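Local coordinates for gamma-glutamyltranspeptidase (Ggt) (Helicobacter pylori 26695, PDB 5BPK), which probably cleaves the gamma-glutamyl bond of glutathione and related compounds and transfers the glutamyl group to water or an acceptor, as an Ntn-hydrolase, at residues B[123-128]-B[132-137]. Numbering follows the deposited sequence.
Sequences RFHMQW and ELRIEK. With EDO (1,2-ethanediol), chain R.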
ATOM      1  N   ARG B 123      -7.318   0.065  16.430  1.00 10.85           N
ATOM      2  CA  ARG B 123      -8.058  -0.106  15.183  1.00 10.94           C
ATOM      3  C   ARG B 123      -8.899  -1.373  15.226  1.00 10.30           C
ATOM      4  O   ARG B 123      -8.509  -2.349  15.867  1.00 10.44           O
ATOM      5  CB  ARG B 123      -7.077  -0.207  14.013  1.00 10.12           C
ATOM      6  CG  ARG B 123      -6.418   1.112  13.692  1.00 12.10           C
ATOM      7  CD  ARG B 123      -5.167   0.943  12.782  1.00 12.74           C
ATOM      8  NE  ARG B 123      -4.417   2.198  12.802  1.00 14.84           N
ATOM      9  CZ  ARG B 123      -3.159   2.365  12.434  1.00 12.00           C
ATOM     10  NH1 ARG B 123      -2.422   1.352  12.003  1.00 12.42           N
ATOM     11  NH2 ARG B 123      -2.626   3.574  12.531  1.00 14.93           N
ATOM     12  N   PHE B 124     -10.051  -1.343  14.550  1.00 11.34           N
ATOM     13  CA  PHE B 124     -10.880  -2.538  14.340  1.00 11.29           C
ATOM     14  C   PHE B 124     -11.002  -2.777  12.842  1.00 11.88           C
ATOM     15  O   PHE B 124     -10.604  -1.944  12.038  1.00 12.43           O
ATOM     16  CB  PHE B 124     -12.271  -2.418  14.993  1.00 10.60           C
ATOM     17  CG  PHE B 124     -13.107  -1.297  14.448  1.00 10.00           C
ATOM     18  CD1 PHE B 124     -13.956  -1.495  13.361  1.00 10.97           C
ATOM     19  CD2 PHE B 124     -13.019  -0.036  15.003  1.00 11.13           C
ATOM     20  CE1 PHE B 124     -14.709  -0.444  12.855  1.00 12.86           C
ATOM     21  CE2 PHE B 124     -13.749   1.017  14.495  1.00 10.46           C
ATOM     22  CZ  PHE B 124     -14.597   0.821  13.414  1.00 11.31           C
ATOM     23  N   HIS B 125     -11.542  -3.929  12.469  1.00 10.46           N
ATOM     24  CA  HIS B 125     -11.607  -4.309  11.065  1.00 10.19           C
ATOM     25  C   HIS B 125     -12.710  -5.328  10.826  1.00 10.92           C
ATOM     26  O   HIS B 125     -12.852  -6.288  11.577  1.00 12.52           O
ATOM     27  CB  HIS B 125     -10.233  -4.857  10.652  1.00 10.86           C
ATOM     28  CG  HIS B 125     -10.170  -5.425   9.271  1.00  8.66           C
ATOM     29  ND1 HIS B 125     -10.165  -4.642   8.138  1.00 13.62           N
ATOM     30  CD2 HIS B 125     -10.076  -6.710   8.843  1.00 10.73           C
ATOM     31  CE1 HIS B 125     -10.083  -5.419   7.072  1.00 13.18           C
ATOM     32  NE2 HIS B 125     -10.016  -6.677   7.471  1.00 11.14           N
ATOM     33  N   MET B 126     -13.465  -5.097   9.761  1.00 10.86           N
ATOM     34  CA  MET B 126     -14.455  -6.031   9.242  1.00 11.01           C
ATOM     35  C   MET B 126     -14.275  -6.088   7.729  1.00 10.97           C
ATOM     36  O   MET B 126     -14.302  -5.058   7.074  1.00 12.94           O
ATOM     37  CB  MET B 126     -15.860  -5.549   9.628  1.00 11.60           C
ATOM     38  CG  MET B 126     -17.029  -6.119   8.833  1.00 10.68           C
ATOM     39  SD  MET B 126     -17.237  -7.896   8.908  1.00 13.52           S
ATOM     40  CE  MET B 126     -17.867  -8.112  10.589  1.00 13.99           C
ATOM     41  N   GLN B 127     -14.061  -7.291   7.197  1.00 11.00           N
ATOM     42  CA  GLN B 127     -13.902  -7.486   5.745  1.00 10.21           C
ATOM     43  C   GLN B 127     -14.891  -8.488   5.154  1.00 11.93           C
ATOM     44  O   GLN B 127     -14.648  -9.038   4.071  1.00 12.88           O
ATOM     45  CB  GLN B 127     -12.457  -7.872   5.385  1.00 11.60           C
ATOM     46  CG  GLN B 127     -11.956  -9.161   5.959  1.00 12.13           C
ATOM     47  CD  GLN B 127     -10.562  -9.513   5.445  1.00 11.58           C
ATOM     48  OE1 GLN B 127      -9.588  -8.793   5.693  1.00 12.78           O
ATOM     49  NE2 GLN B 127     -10.463 -10.624   4.718  1.00 13.89           N
ATOM     50  N   TRP B 128     -16.013  -8.684   5.852  1.00 11.28           N
ATOM     51  CA  TRP B 128     -17.165  -9.470   5.377  1.00 11.12           C
ATOM     52  C   TRP B 128     -16.879 -10.978   5.440  1.00 11.89           C
ATOM     53  O   TRP B 128     -17.585 -11.709   6.140  1.00 14.37           O
ATOM     54  CB  TRP B 128     -17.630  -8.953   4.000  1.00 11.47           C
ATOM     55  CG  TRP B 128     -18.494  -9.851   3.161  1.00 12.61           C
ATOM     56  CD1 TRP B 128     -19.805 -10.164   3.363  1.00 14.91           C
ATOM     57  CD2 TRP B 128     -18.099 -10.515   1.968  1.00 15.13           C
ATOM     58  NE1 TRP B 128     -20.252 -10.991   2.351  1.00 15.22           N
ATOM     59  CE2 TRP B 128     -19.214 -11.231   1.491  1.00 17.50           C
ATOM     60  CE3 TRP B 128     -16.896 -10.582   1.253  1.00 16.86           C
ATOM     61  CZ2 TRP B 128     -19.165 -12.000   0.327  1.00 18.12           C
ATOM     62  CZ3 TRP B 128     -16.850 -11.351   0.100  1.00 18.81           C
ATOM     63  CH2 TRP B 128     -17.977 -12.043  -0.348  1.00 19.13           C
ATOM     64  N   GLU B 132     -16.127 -11.628  10.974  1.00 13.35           N
ATOM     65  CA  GLU B 132     -15.564 -11.391  12.307  1.00 13.55           C
ATOM     66  C   GLU B 132     -15.236  -9.912  12.460  1.00 12.96           C
ATOM     67  O   GLU B 132     -14.935  -9.228  11.481  1.00 14.85           O
ATOM     68  CB  GLU B 132     -14.300 -12.231  12.518  1.00 13.95           C
ATOM     69  CG  GLU B 132     -13.094 -11.800  11.688  1.00 14.81           C
ATOM     70  CD  GLU B 132     -11.889 -12.725  11.802  1.00 15.50           C
ATOM     71  OE1 GLU B 132     -12.041 -13.910  12.208  1.00 18.15           O
ATOM     72  OE2 GLU B 132     -10.771 -12.262  11.451  1.00 18.83           O
ATOM     73  N   LEU B 133     -15.302  -9.424  13.693  1.00 11.78           N
ATOM     74  CA  LEU B 133     -14.831  -8.070  13.995  1.00 13.77           C
ATOM     75  C   LEU B 133     -13.450  -8.222  14.613  1.00 13.28           C
ATOM     76  O   LEU B 133     -13.304  -8.655  15.762  1.00 13.30           O
ATOM     77  CB  LEU B 133     -15.794  -7.323  14.932  1.00 14.85           C
ATOM     78  CG  LEU B 133     -15.455  -5.845  15.224  1.00 11.34           C
ATOM     79  CD1 LEU B 133     -15.512  -4.984  13.940  1.00 13.06           C
ATOM     80  CD2 LEU B 133     -16.443  -5.318  16.269  1.00 15.74           C
ATOM     81  N   ARG B 134     -12.435  -7.892  13.826  1.00 12.37           N
ATOM     82  CA  ARG B 134     -11.053  -8.012  14.246  1.00 13.42           C
ATOM     83  C   ARG B 134     -10.661  -6.774  15.043  1.00 11.63           C
ATOM     84  O   ARG B 134     -10.907  -5.645  14.607  1.00 12.41           O
ATOM     85  CB  ARG B 134     -10.160  -8.179  13.012  1.00 12.80           C
ATOM     86  CG  ARG B 134      -8.686  -8.053  13.274  1.00 14.23           C
ATOM     87  CD  ARG B 134      -7.869  -8.345  12.055  1.00 14.69           C
ATOM     88  NE  ARG B 134      -6.447  -8.285  12.381  1.00 12.10           N
ATOM     89  CZ  ARG B 134      -5.466  -8.803  11.647  1.00 12.66           C
ATOM     90  NH1 ARG B 134      -5.736  -9.423  10.503  1.00 15.44           N
ATOM     91  NH2 ARG B 134      -4.200  -8.703  12.062  1.00 16.13           N
ATOM     92  N   ILE B 135     -10.063  -7.004  16.210  1.00 10.74           N
ATOM     93  CA  ILE B 135      -9.575  -5.934  17.078  1.00 11.14           C
ATOM     94  C   ILE B 135      -8.105  -6.155  17.459  1.00 11.16           C
ATOM     95  O   ILE B 135      -7.528  -7.217  17.176  1.00 12.08           O
ATOM     96  CB  ILE B 135     -10.478  -5.788  18.340  1.00 10.58           C
ATOM     97  CG1 ILE B 135     -10.380  -7.012  19.255  1.00 13.00           C
ATOM     98  CG2 ILE B 135     -11.915  -5.565  17.913  1.00 12.86           C
ATOM     99  CD1 ILE B 135     -10.843  -6.749  20.659  1.00 11.91           C
ATOM    100  N   GLU B 136      -7.526  -5.159  18.127  1.00 12.28           N
ATOM    101  CA  GLU B 136      -6.144  -5.213  18.619  1.00 11.05           C
ATOM    102  C   GLU B 136      -6.134  -5.366  20.124  1.00 10.79           C
ATOM    103  O   GLU B 136      -7.081  -4.964  20.809  1.00 12.29           O
ATOM    104  CB  GLU B 136      -5.371  -3.947  18.209  1.00 10.38           C
ATOM    105  CG  GLU B 136      -5.300  -3.757  16.694  1.00 12.56           C
ATOM    106  CD  GLU B 136      -4.639  -2.467  16.278  1.00  9.76           C
ATOM    107  OE1 GLU B 136      -4.917  -1.398  16.899  1.00 12.03           O
ATOM    108  OE2 GLU B 136      -3.810  -2.519  15.329  1.00 12.35           O
ATOM    109  N   LYS B 137      -5.047  -5.935  20.641  1.00 12.40           N
ATOM    110  CA  LYS B 137      -4.922  -6.160  22.078  1.00 14.21           C
ATOM    111  C   LYS B 137      -5.052  -4.824  22.818  1.00 13.40           C
ATOM    112  O   LYS B 137      -4.482  -3.823  22.397  1.00 13.73           O
ATOM    113  CB  LYS B 137      -3.594  -6.839  22.402  1.00 16.55           C
ATOM    114  CG  LYS B 137      -3.528  -7.409  23.819  1.00 21.48           C
ATOM    115  CD  LYS B 137      -2.338  -8.349  24.036  1.00 27.10           C
ATOM    116  CE  LYS B 137      -1.019  -7.676  23.726  1.00 29.72           C
ATOM    117  NZ  LYS B 137       0.172  -8.403  24.260  1.00 32.87           N
TER
HETATM  118  C1  EDO R 704     -10.566  -0.696  18.463  1.00 15.64           C
HETATM  119  O1  EDO R 704     -11.987  -0.497  18.456  1.00 19.65           O
HETATM  120  C2  EDO R 704     -10.245  -2.185  18.632  1.00 14.35           C
HETATM  121  O2  EDO R 704      -8.829  -2.472  18.592  1.00 12.99           O
HETATM  122  O   HOH W   1     -13.599  -9.541   9.041  1.00 13.04           O
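The rings of Phe-124 and His-125 lie against Leu-133 and Arg-134 at a single antiparallel beta bridge between 123-128 and 132-137. Arg-134 is the partner of His-125; Leu-133 lies diagonal to Phe-124. The Phe-124 ring meets Leu-133 obliquely, CD1 to CD1 at 3.9 Å. Ethanediol O1 also lies obliquely by this ring, 3.6 Å from Phe-124 CD2. Arg-134 CD comes obliquely to the His-125 ring. One face of that ring has Gln-127 N above its rim, with Gln-127 OE1 at the edge, in plane. His-125 NE2 donates to this OE1 at 2.8 Å in a nearly straight bond (172°), which holds the ring's rotation together with Thr-99 at ND1.

In the bridge, Arg-134 N gives a good bond to His-125 O (2.8 Å), while the return bond from His-125 N is weak. Strand 133-135 pairs on in parallel with 155-157 of the Ntn-hydrolase subunit. At the Gln-127 end, one water joins Gln-127 N to Glu-132 O. Bent at chi2 and chi3 (61° and 73°), Met-126 brings CE to 3.3 Å from Glu-132 O.

At the other end, O2 of the ethanediol, probably from the crystallisation liquor, accepts from Glu-136 N and donates to Arg-123 O. Glu-136 OE2 takes a bond from Met-161 N, and OE1 has a salt bridge to Arg-185. Arg-123 N donates a hydrogen bond to Glu-136 OE1 from above the carboxylate plane, at 2.9 Å.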